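Local coordinates for protein thioesterase (Pseudomonas aeruginosa, PDB 2O5U) that probably hydrolyses fatty acyl-CoA thioesters, as a putative thioesterase of the 4-hydroxybenzoyl-CoA thioesterase family with the hotdog fold, at residues M85-A90 / V97-A102; A44-L49 / F117-V122; D72-V77 / C112-F117. All coordinates share one frame; numbering follows the deposited sequence. Where two conformers were deposited one is given.

Contact 1. Residues M85-A90 / V97-A102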
loop_
_atom_site.group_PDB
_atom_site.type_symbol
_atom_site.label_atom_id
_atom_site.label_comp_id
_atom_site.label_asym_id
_atom_site.label_seq_id
_atom_site.Cartn_x
_atom_site.Cartn_y
_atom_site.Cartn_z
ATOM N N MET A 85 1.385 -16.009 -10.120
ATOM C CA MET A 85 0.176 -16.464 -9.461
ATOM C C MET A 85 -0.466 -17.479 -10.336
ATOM O O MET A 85 -0.637 -17.197 -11.530
ATOM C CB MET A 85 -0.821 -15.311 -9.285
ATOM C CG MET A 85 -0.308 -14.135 -8.452
ATOM S SD MET A 85 0.288 -14.632 -6.814
ATOM C CE MET A 85 -1.168 -15.301 -6.048
ATOM N N GLY A 86 -0.761 -18.654 -9.761
ATOM C CA GLY A 86 -1.679 -19.646 -10.366
ATOM C C GLY A 86 -3.114 -19.399 -9.945
ATOM O O GLY A 86 -3.412 -19.034 -8.787
ATOM N N LEU A 87 -4.002 -19.560 -10.902
ATOM C CA LEU A 87 -5.405 -19.331 -10.720
ATOM C C LEU A 87 -6.232 -20.498 -11.256
ATOM O O LEU A 87 -5.930 -21.032 -12.343
ATOM C CB LEU A 87 -5.768 -18.045 -11.457
ATOM C CG LEU A 87 -7.249 -17.627 -11.522
ATOM C CD1 LEU A 87 -7.905 -17.482 -10.127
ATOM C CD2 LEU A 87 -7.375 -16.329 -12.327
ATOM N N ARG A 88 -7.200 -20.949 -10.457
ATOM C CA ARG A 88 -8.296 -21.764 -10.963
ATOM C C ARG A 88 -9.613 -21.327 -10.298
ATOM O O ARG A 88 -9.585 -20.699 -9.247
ATOM C CB ARG A 88 -8.057 -23.227 -10.671
ATOM C CG ARG A 88 -8.105 -23.531 -9.231
ATOM C CD ARG A 88 -8.192 -25.042 -9.078
ATOM N NE ARG A 88 -8.385 -25.449 -7.682
ATOM C CZ ARG A 88 -7.394 -25.697 -6.822
ATOM N NH1 ARG A 88 -6.132 -25.559 -7.184
ATOM N NH2 ARG A 88 -7.667 -26.082 -5.590
ATOM N N VAL A 89 -10.741 -21.702 -10.915
ATOM C CA VAL A 89 -12.067 -21.445 -10.356
ATOM C C VAL A 89 -12.474 -22.773 -9.735
ATOM O O VAL A 89 -12.503 -23.810 -10.407
ATOM C CB VAL A 89 -13.038 -20.976 -11.486
ATOM C CG1 VAL A 89 -14.500 -21.280 -11.153
ATOM C CG2 VAL A 89 -12.763 -19.453 -11.788
ATOM N N ALA A 90 -12.791 -22.749 -8.452
ATOM C CA ALA A 90 -13.237 -23.972 -7.743
ATOM C C ALA A 90 -14.727 -24.149 -7.891
ATOM O O ALA A 90 -15.206 -25.260 -7.960
ATOM C CB ALA A 90 -12.892 -23.888 -6.245
ATOM N N VAL A 97 -18.656 -16.744 -7.494
ATOM C CA VAL A 97 -17.564 -17.527 -8.033
ATOM C C VAL A 97 -16.483 -17.598 -6.930
ATOM O O VAL A 97 -16.146 -16.600 -6.277
ATOM C CB VAL A 97 -17.047 -16.971 -9.442
ATOM C CG1 VAL A 97 -16.552 -15.562 -9.367
ATOM C CG2 VAL A 97 -15.955 -17.898 -10.097
ATOM N N GLN A 98 -16.003 -18.819 -6.690
ATOM C CA GLN A 98 -14.885 -19.023 -5.738
ATOM C C GLN A 98 -13.616 -19.320 -6.542
ATOM O O GLN A 98 -13.561 -20.308 -7.280
ATOM C CB GLN A 98 -15.163 -20.181 -4.782
ATOM C CG GLN A 98 -14.076 -20.339 -3.596
ATOM C CD GLN A 98 -13.645 -21.796 -3.303
ATOM O OE1 GLN A 98 -14.316 -22.746 -3.674
ATOM N NE2 GLN A 98 -12.487 -21.961 -2.621
ATOM N N TYR A 99 -12.584 -18.476 -6.356
ATOM C CA TYR A 99 -11.250 -18.675 -6.939
ATOM C C TYR A 99 -10.320 -19.404 -5.952
ATOM O O TYR A 99 -10.409 -19.199 -4.727
ATOM C CB TYR A 99 -10.618 -17.331 -7.288
ATOM C CG TYR A 99 -11.510 -16.355 -8.010
ATOM C CD1 TYR A 99 -12.230 -15.363 -7.331
ATOM C CD2 TYR A 99 -11.682 -16.458 -9.371
ATOM C CE1 TYR A 99 -13.063 -14.451 -8.068
ATOM C CE2 TYR A 99 -12.485 -15.602 -10.081
ATOM C CZ TYR A 99 -13.166 -14.608 -9.432
ATOM O OH TYR A 99 -13.940 -13.760 -10.167
ATOM N N GLU A 100 -9.493 -20.303 -6.487
ATOM C CA GLU A 100 -8.256 -20.753 -5.800
ATOM C C GLU A 100 -7.010 -20.133 -6.441
ATOM O O GLU A 100 -6.859 -20.207 -7.631
ATOM C CB GLU A 100 -8.150 -22.241 -5.929
ATOM C CG GLU A 100 -9.295 -23.023 -5.316
ATOM C CD GLU A 100 -9.173 -23.161 -3.795
ATOM O OE1 GLU A 100 -8.067 -22.964 -3.199
ATOM O OE2 GLU A 100 -10.186 -23.510 -3.210
ATOM N N LEU A 101 -6.091 -19.594 -5.632
ATOM C CA LEU A 101 -4.876 -18.972 -6.124
ATOM C C LEU A 101 -3.672 -19.481 -5.307
ATOM O O LEU A 101 -3.827 -19.867 -4.149
ATOM C CB LEU A 101 -4.961 -17.450 -5.957
ATOM C CG LEU A 101 -5.706 -16.728 -7.112
ATOM C CD1 LEU A 101 -6.834 -15.927 -6.629
ATOM C CD2 LEU A 101 -4.837 -15.961 -7.977
ATOM N N ALA A 102 -2.506 -19.481 -5.924
ATOM C CA ALA A 102 -1.268 -19.788 -5.214
ATOM C C ALA A 102 -0.167 -18.902 -5.822
ATOM O O ALA A 102 -0.207 -18.576 -7.018
ATOM C CB ALA A 102 -0.940 -21.312 -5.291
#
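The guanidinium group of Arg88, in one of its two modelled conformers, lies flat over the side chain of Glu100: CB of Glu100 sits 3.6 Å above the guanidinium plane of Arg88, over its centre, and CG of Glu100 is 3.5 Å from NH2 of Arg88. The carboxylate and guanidinium planes are 17° apart, and Glu100 OE1 lies well out of the guanidinium plane; the long salt bridge from Arg88 NH2 therefore rests on charge without a directed N-H, alongside the packing of CB and CG. In this conformer Arg88 sets CG between its backbone N and carbonyl carbon (chi1 67°) and then runs extended to NE, while its NH1 hydrogen-bonds to the carbonyl of Gln12. OE2 of Glu100 takes a weak bond from Gln98 NE2. On the other face of the sheet the Tyr99 ring is met obliquely by CD1 of Leu87 and CG2 of Val89, and its OH is hydrogen-bonded to His119 ND1.

The segments are the two arms of a beta hairpin in the antiparallel sheet of the hotdog fold. Gly86 with Ala102 and Arg88 with Glu100 form the hydrogen-bonded pairs, Leu87 with Leu101 and Val89 with Tyr99 the non-hydrogen-bonded ones. The bond from Arg88 N to Glu100 O is almost straight, 172° at the hydrogen, and Ala90 N to Gln98 O, 2.8 Å, extends the pairing to the corner of the chain at Ala90.

Leu87 and Leu101 lie side by side, Leu87 CD1 3.8 Å from Leu101 CG. Val89 crosses Val97 at about a right angle. Leu101 touches Ala44 and Tyr99 touches Val45 of helix 34-53, and Leu140 of helix 134-141 packs on Val89, Val97 and Tyr99.

Contact 2. Residues A44-L49 / F117-V122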
loop_
_atom_site.group_PDB
_atom_site.type_symbol
_atom_site.label_atom_id
_atom_site.label_comp_id
_atom_site.label_asym_id
_atom_site.label_seq_id
_atom_site.Cartn_x
_atom_site.Cartn_y
_atom_site.Cartn_z
ATOM N N ALA A 44 -4.384 -10.820 -9.956
ATOM C CA ALA A 44 -4.388 -11.985 -10.845
ATOM C C ALA A 44 -5.811 -12.206 -11.374
ATOM O O ALA A 44 -6.009 -12.455 -12.583
ATOM C CB ALA A 44 -3.935 -13.235 -10.051
ATOM N N VAL A 45 -6.782 -12.163 -10.472
ATOM C CA VAL A 45 -8.187 -12.438 -10.857
ATOM C C VAL A 45 -8.700 -11.328 -11.778
ATOM O O VAL A 45 -9.224 -11.581 -12.856
ATOM C CB VAL A 45 -9.112 -12.638 -9.626
ATOM C CG1 VAL A 45 -10.611 -12.614 -10.040
ATOM C CG2 VAL A 45 -8.846 -13.968 -8.948
ATOM N N ASN A 46 -8.525 -10.082 -11.370
ATOM C CA ASN A 46 -9.112 -9.002 -12.222
ATOM C C ASN A 46 -8.435 -8.768 -13.564
ATOM O O ASN A 46 -9.090 -8.400 -14.560
ATOM C CB ASN A 46 -9.260 -7.745 -11.382
ATOM C CG ASN A 46 -10.383 -7.872 -10.416
ATOM O OD1 ASN A 46 -11.552 -7.874 -10.819
ATOM N ND2 ASN A 46 -10.065 -7.940 -9.132
ATOM N N THR A 47 -7.130 -9.012 -13.601
ATOM C CA THR A 47 -6.381 -8.994 -14.864
ATOM C C THR A 47 -7.029 -9.952 -15.886
ATOM O O THR A 47 -7.356 -9.547 -17.017
ATOM C CB THR A 47 -4.874 -9.305 -14.614
ATOM O OG1 THR A 47 -4.337 -8.320 -13.711
ATOM C CG2 THR A 47 -4.067 -9.282 -15.942
ATOM N N TYR A 48 -7.258 -11.187 -15.441
ATOM C CA TYR A 48 -7.965 -12.194 -16.222
ATOM C C TYR A 48 -9.393 -11.766 -16.670
ATOM O O TYR A 48 -9.698 -11.824 -17.874
ATOM C CB TYR A 48 -8.028 -13.501 -15.465
ATOM C CG TYR A 48 -8.593 -14.608 -16.312
ATOM C CD1 TYR A 48 -7.786 -15.300 -17.224
ATOM C CD2 TYR A 48 -9.944 -14.964 -16.190
ATOM C CE1 TYR A 48 -8.324 -16.323 -18.015
ATOM C CE2 TYR A 48 -10.495 -15.958 -16.959
ATOM C CZ TYR A 48 -9.683 -16.645 -17.867
ATOM O OH TYR A 48 -10.302 -17.636 -18.620
ATOM N N LEU A 49 -10.229 -11.310 -15.733
ATOM C CA LEU A 49 -11.639 -10.940 -16.018
ATOM C C LEU A 49 -11.726 -9.837 -17.052
ATOM O O LEU A 49 -12.594 -9.882 -17.970
ATOM C CB LEU A 49 -12.383 -10.501 -14.746
ATOM C CG LEU A 49 -12.568 -11.409 -13.519
ATOM C CD1 LEU A 49 -13.259 -10.680 -12.384
ATOM C CD2 LEU A 49 -13.284 -12.671 -13.847
ATOM N N PHE A 117 -10.684 -16.763 -2.679
ATOM C CA PHE A 117 -11.638 -15.733 -2.366
ATOM C C PHE A 117 -12.880 -15.869 -3.215
ATOM O O PHE A 117 -12.830 -16.518 -4.257
ATOM C CB PHE A 117 -11.009 -14.318 -2.407
ATOM C CG PHE A 117 -10.878 -13.693 -3.765
ATOM C CD1 PHE A 117 -11.944 -12.929 -4.309
ATOM C CD2 PHE A 117 -9.682 -13.814 -4.495
ATOM C CE1 PHE A 117 -11.819 -12.272 -5.567
ATOM C CE2 PHE A 117 -9.536 -13.181 -5.734
ATOM C CZ PHE A 117 -10.626 -12.393 -6.289
ATOM N N VAL A 118 -13.965 -15.271 -2.736
ATOM C CA VAL A 118 -15.276 -15.304 -3.385
ATOM C C VAL A 118 -15.677 -13.898 -3.856
ATOM O O VAL A 118 -15.727 -12.933 -3.069
ATOM C CB VAL A 118 -16.390 -15.912 -2.485
ATOM C CG1 VAL A 118 -17.791 -15.897 -3.182
ATOM C CG2 VAL A 118 -16.019 -17.298 -2.006
ATOM N N HIS A 119 -15.981 -13.815 -5.140
ATOM C CA HIS A 119 -16.742 -12.720 -5.716
ATOM C C HIS A 119 -18.238 -13.036 -5.694
ATOM O O HIS A 119 -18.660 -14.177 -6.038
ATOM C CB HIS A 119 -16.346 -12.468 -7.191
ATOM C CG HIS A 119 -15.238 -11.474 -7.386
ATOM N ND1 HIS A 119 -14.465 -11.446 -8.532
ATOM C CD2 HIS A 119 -14.819 -10.430 -6.621
ATOM C CE1 HIS A 119 -13.595 -10.450 -8.448
ATOM N NE2 HIS A 119 -13.789 -9.821 -7.299
ATOM N N VAL A 120 -19.021 -12.014 -5.339
ATOM C CA VAL A 120 -20.466 -11.955 -5.711
ATOM C C VAL A 120 -20.615 -10.731 -6.610
ATOM O O VAL A 120 -20.075 -9.647 -6.327
ATOM C CB VAL A 120 -21.426 -11.785 -4.488
ATOM C CG1 VAL A 120 -22.903 -11.699 -4.970
ATOM C CG2 VAL A 120 -21.288 -12.962 -3.504
ATOM N N PHE A 121 -21.361 -10.904 -7.687
ATOM C CA PHE A 121 -21.544 -9.898 -8.675
ATOM C C PHE A 121 -22.851 -9.124 -8.397
ATOM O O PHE A 121 -23.917 -9.711 -8.154
ATOM C CB PHE A 121 -21.410 -10.478 -10.103
ATOM C CG PHE A 121 -19.982 -10.729 -10.481
ATOM C CD1 PHE A 121 -19.364 -11.957 -10.167
ATOM C CD2 PHE A 121 -19.195 -9.688 -10.989
ATOM C CE1 PHE A 121 -17.989 -12.187 -10.467
ATOM C CE2 PHE A 121 -17.819 -9.902 -11.284
ATOM C CZ PHE A 121 -17.214 -11.157 -11.013
ATOM N N VAL A 122 -22.728 -7.810 -8.410
ATOM C CA VAL A 122 -23.845 -6.988 -8.052
ATOM C C VAL A 122 -24.015 -5.833 -9.012
ATOM O O VAL A 122 -23.039 -5.388 -9.664
ATOM C CB VAL A 122 -23.720 -6.387 -6.582
ATOM C CG1 VAL A 122 -23.746 -7.464 -5.505
ATOM C CG2 VAL A 122 -22.566 -5.435 -6.447
HETATM O O HOH W 1 -11.897 -7.852 -6.732
#
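Helix residues Val45 and Leu49, one turn apart, face strand residues Phe117, His119 and Phe121; the axes of the two segments come within 12.0 Å and run 42° apart. Phe117 and His119 point at the helix, while Phe121 brings only the end of its ring there, the long helix lying against the curved sheet as in the hotdog fold.

Val45 makes the close approach: its CG2 is 3.4 Å from Phe117 CE2, meeting the ring obliquely, while CG1, anti to the backbone N (chi1 168°), lies between Phe117 CZ and His119 CE1. Phe117 CE1 lies 3.6 Å above the plane of the His119 imidazole, over its centre, an edge-to-face meeting two residues along the strand. Leu49 CD1 reaches the edge of the same imidazole, 4.0 Å from His119 CE1, and also the edge of Phe121, 4.2 Å from its CZ. Asn46 brings OD1 near the plane of the imidazole at its edge, the amide and ring planes 53° apart.

The polar link is made by one water, which accepts from Asn46 ND2 at 3.0 Å and lies in the imidazole plane, 2.8 Å from His119 NE2. Asn46 ND2 also bonds to the carbonyl of Asp42 in the preceding turn of its helix, and Trp23 of a second subunit packs on Asn46.

With both nitrogens engaged, ND1 by the Tyr99 hydroxyl and NE2 by the water, the imidazole should be held in its rotation; together with the Asn46 amide and the water it forms a buried polar patch beside the apolar contacts of Val45 and Leu49.

Contact 3. Residues D72-V77 / C112-F117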
loop_
_atom_site.group_PDB
_atom_site.type_symbol
_atom_site.label_atom_id
_atom_site.label_comp_id
_atom_site.label_asym_id
_atom_site.label_seq_id
_atom_site.Cartn_x
_atom_site.Cartn_y
_atom_site.Cartn_z
ATOM N N ASP A 72 -3.061 -19.256 3.242
ATOM C CA ASP A 72 -2.059 -19.968 4.066
ATOM C C ASP A 72 -0.715 -19.632 3.502
ATOM O O ASP A 72 -0.525 -19.630 2.293
ATOM C CB ASP A 72 -2.277 -21.496 4.013
ATOM C CG ASP A 72 -3.639 -21.901 4.574
ATOM O OD1 ASP A 72 -3.895 -21.683 5.772
ATOM O OD2 ASP A 72 -4.470 -22.400 3.790
ATOM N N TYR A 73 0.236 -19.355 4.367
ATOM C CA TYR A 73 1.588 -18.962 3.950
ATOM C C TYR A 73 2.569 -20.068 4.323
ATOM O O TYR A 73 2.720 -20.369 5.520
ATOM C CB TYR A 73 1.961 -17.686 4.672
ATOM C CG TYR A 73 0.961 -16.555 4.455
ATOM C CD1 TYR A 73 -0.164 -16.409 5.266
ATOM C CD2 TYR A 73 1.152 -15.650 3.407
ATOM C CE1 TYR A 73 -1.131 -15.357 5.030
ATOM C CE2 TYR A 73 0.247 -14.592 3.188
ATOM C CZ TYR A 73 -0.879 -14.465 3.982
ATOM O OH TYR A 73 -1.708 -13.403 3.714
ATOM N N PHE A 74 3.210 -20.666 3.311
ATOM C CA PHE A 74 4.052 -21.885 3.524
ATOM C C PHE A 74 5.517 -21.542 3.626
ATOM O O PHE A 74 6.231 -22.129 4.431
ATOM C CB PHE A 74 3.834 -22.917 2.399
ATOM C CG PHE A 74 2.390 -23.292 2.189
ATOM C CD1 PHE A 74 1.714 -22.889 1.049
ATOM C CD2 PHE A 74 1.704 -24.026 3.145
ATOM C CE1 PHE A 74 0.328 -23.221 0.874
ATOM C CE2 PHE A 74 0.339 -24.376 2.954
ATOM C CZ PHE A 74 -0.350 -23.942 1.824
ATOM N N ALA A 75 5.953 -20.547 2.859
ATOM C CA ALA A 75 7.327 -20.099 2.881
ATOM C C ALA A 75 7.465 -18.685 2.327
ATOM O O ALA A 75 6.798 -18.365 1.348
ATOM C CB ALA A 75 8.216 -21.076 2.034
ATOM N N PRO A 76 8.404 -17.880 2.847
ATOM C CA PRO A 76 8.503 -16.471 2.375
ATOM C C PRO A 76 9.071 -16.268 0.965
ATOM O O PRO A 76 9.816 -17.109 0.444
ATOM C CB PRO A 76 9.398 -15.807 3.437
ATOM C CG PRO A 76 10.189 -16.856 4.046
ATOM C CD PRO A 76 9.335 -18.156 3.961
ATOM N N VAL A 77 8.717 -15.153 0.357
ATOM C CA VAL A 77 9.456 -14.642 -0.775
ATOM C C VAL A 77 9.804 -13.191 -0.452
ATOM O O VAL A 77 9.353 -12.662 0.530
ATOM C CB VAL A 77 8.625 -14.715 -2.126
ATOM C CG1 VAL A 77 8.211 -16.134 -2.440
ATOM C CG2 VAL A 77 7.414 -13.763 -2.121
ATOM N N CYS A 112 4.597 -21.094 -2.465
ATOM C CA CYS A 112 4.989 -20.300 -1.295
ATOM C C CYS A 112 3.733 -19.932 -0.418
ATOM O O CYS A 112 3.821 -19.849 0.819
ATOM C CB CYS A 112 5.681 -19.019 -1.769
ATOM S SG CYS A 112 6.921 -19.426 -2.998
ATOM N N ALA A 113 2.584 -19.758 -1.072
ATOM C CA ALA A 113 1.345 -19.460 -0.365
ATOM C C ALA A 113 0.177 -19.912 -1.216
ATOM O O ALA A 113 0.329 -20.010 -2.428
ATOM C CB ALA A 113 1.217 -17.888 -0.099
ATOM N N ALA A 114 -0.974 -20.115 -0.596
ATOM C CA ALA A 114 -2.199 -20.469 -1.319
ATOM C C ALA A 114 -3.411 -20.024 -0.509
ATOM O O ALA A 114 -3.426 -20.135 0.738
ATOM C CB ALA A 114 -2.298 -21.986 -1.560
ATOM N N GLY A 115 -4.451 -19.595 -1.235
ATOM C CA GLY A 115 -5.638 -19.103 -0.623
ATOM C C GLY A 115 -6.788 -19.063 -1.592
ATOM O O GLY A 115 -6.744 -19.642 -2.711
ATOM N N ARG A 116 -7.841 -18.397 -1.159
ATOM C CA ARG A 116 -9.078 -18.397 -1.965
ATOM C C ARG A 116 -9.791 -17.099 -1.766
ATOM O O ARG A 116 -9.537 -16.401 -0.798
ATOM C CB ARG A 116 -10.015 -19.570 -1.588
ATOM C CG ARG A 116 -10.344 -19.730 -0.125
ATOM C CD ARG A 116 -10.959 -21.131 0.125
ATOM N N PHE A 117 -10.684 -16.763 -2.679
ATOM C CA PHE A 117 -11.638 -15.733 -2.366
ATOM C C PHE A 117 -12.880 -15.869 -3.215
ATOM O O PHE A 117 -12.830 -16.518 -4.257
ATOM C CB PHE A 117 -11.009 -14.318 -2.407
ATOM C CG PHE A 117 -10.878 -13.693 -3.765
ATOM C CD1 PHE A 117 -11.944 -12.929 -4.309
ATOM C CD2 PHE A 117 -9.682 -13.814 -4.495
ATOM C CE1 PHE A 117 -11.819 -12.272 -5.567
ATOM C CE2 PHE A 117 -9.536 -13.181 -5.734
ATOM C CZ PHE A 117 -10.626 -12.393 -6.289
HETATM O O HOH W 2 -3.964 -23.447 1.634
#
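Cys112 and Ala113 meet the end of strand 62-73 where it leaves the antiparallel sheet of the hotdog fold, and the packing is tight here. Cys112 O is gripped by two backbone donors: Phe74 N at 2.7 Å, tilted 25° from the carbonyl plane, and Ala75 N at 3.0 Å, which lies in that plane on a lone pair. Both N-H groups thus share one carbonyl just where the strand ends. Farther on, Val77 comes back onto the side chain of Cys112, and Leu103 of strand 96-105 touches both residues. On the face shared by Tyr73 and Ala113 the ring approaches the methyl obliquely, CD2 to CB. The Tyr73 hydroxyl bonds to the Asn34 carbonyl, and its ring meets that of Tyr37 edge-to-face, so this face turns to helix 34-53.

On the other face, with Asp72 and Ala114, only the side chains are looser, being partly exposed; the backbones are firmly paired. Asp72 N to Ala114 O is nearly straight at 173°, and Ala114 N returns a bond of 3.0 Å to Asp72 O. The side chain of Asp72 meets its partner mainly through CB. Asp72 also pairs in antiparallel fashion with a strand of a third subunit, so the sheet runs on across that interface.

Phe74 packs beside Arg7 and Pro8. Its CG stands anti to its carbonyl carbon (chi1 -54°), which turns the ring back along the strand pair: Asp72 O lies 3.9 Å above one face of the Phe74 ring, offset toward the rim, and Ala114 CB sits in plane at the edge, 3.8 Å from Phe74 CE1.

Contacts 1 and 3 are strand pairings in one sheet, joined where strands 96-105 and 113-123 run as neighbours, through Tyr99 N to Phe117 O and Leu101 O to Gly115 N. Contact 2 differs in kind: helix 34-53 packs on that sheet by side chains alone, apart from a bridging water. Its touching residues are all buried, whereas contacts 1 and 3 each pair a buried face with a partly exposed one, carrying the charged Arg88-Glu100 pair in contact 1 and Asp72 with Ala114 in contact 3. Contacts 2 and 3 share Phe117. Tyr99 ties contact 2 to contact 1. Contact 2 touches a second subunit at Asn46 and Thr47; in contact 3 the sheet continues into a third.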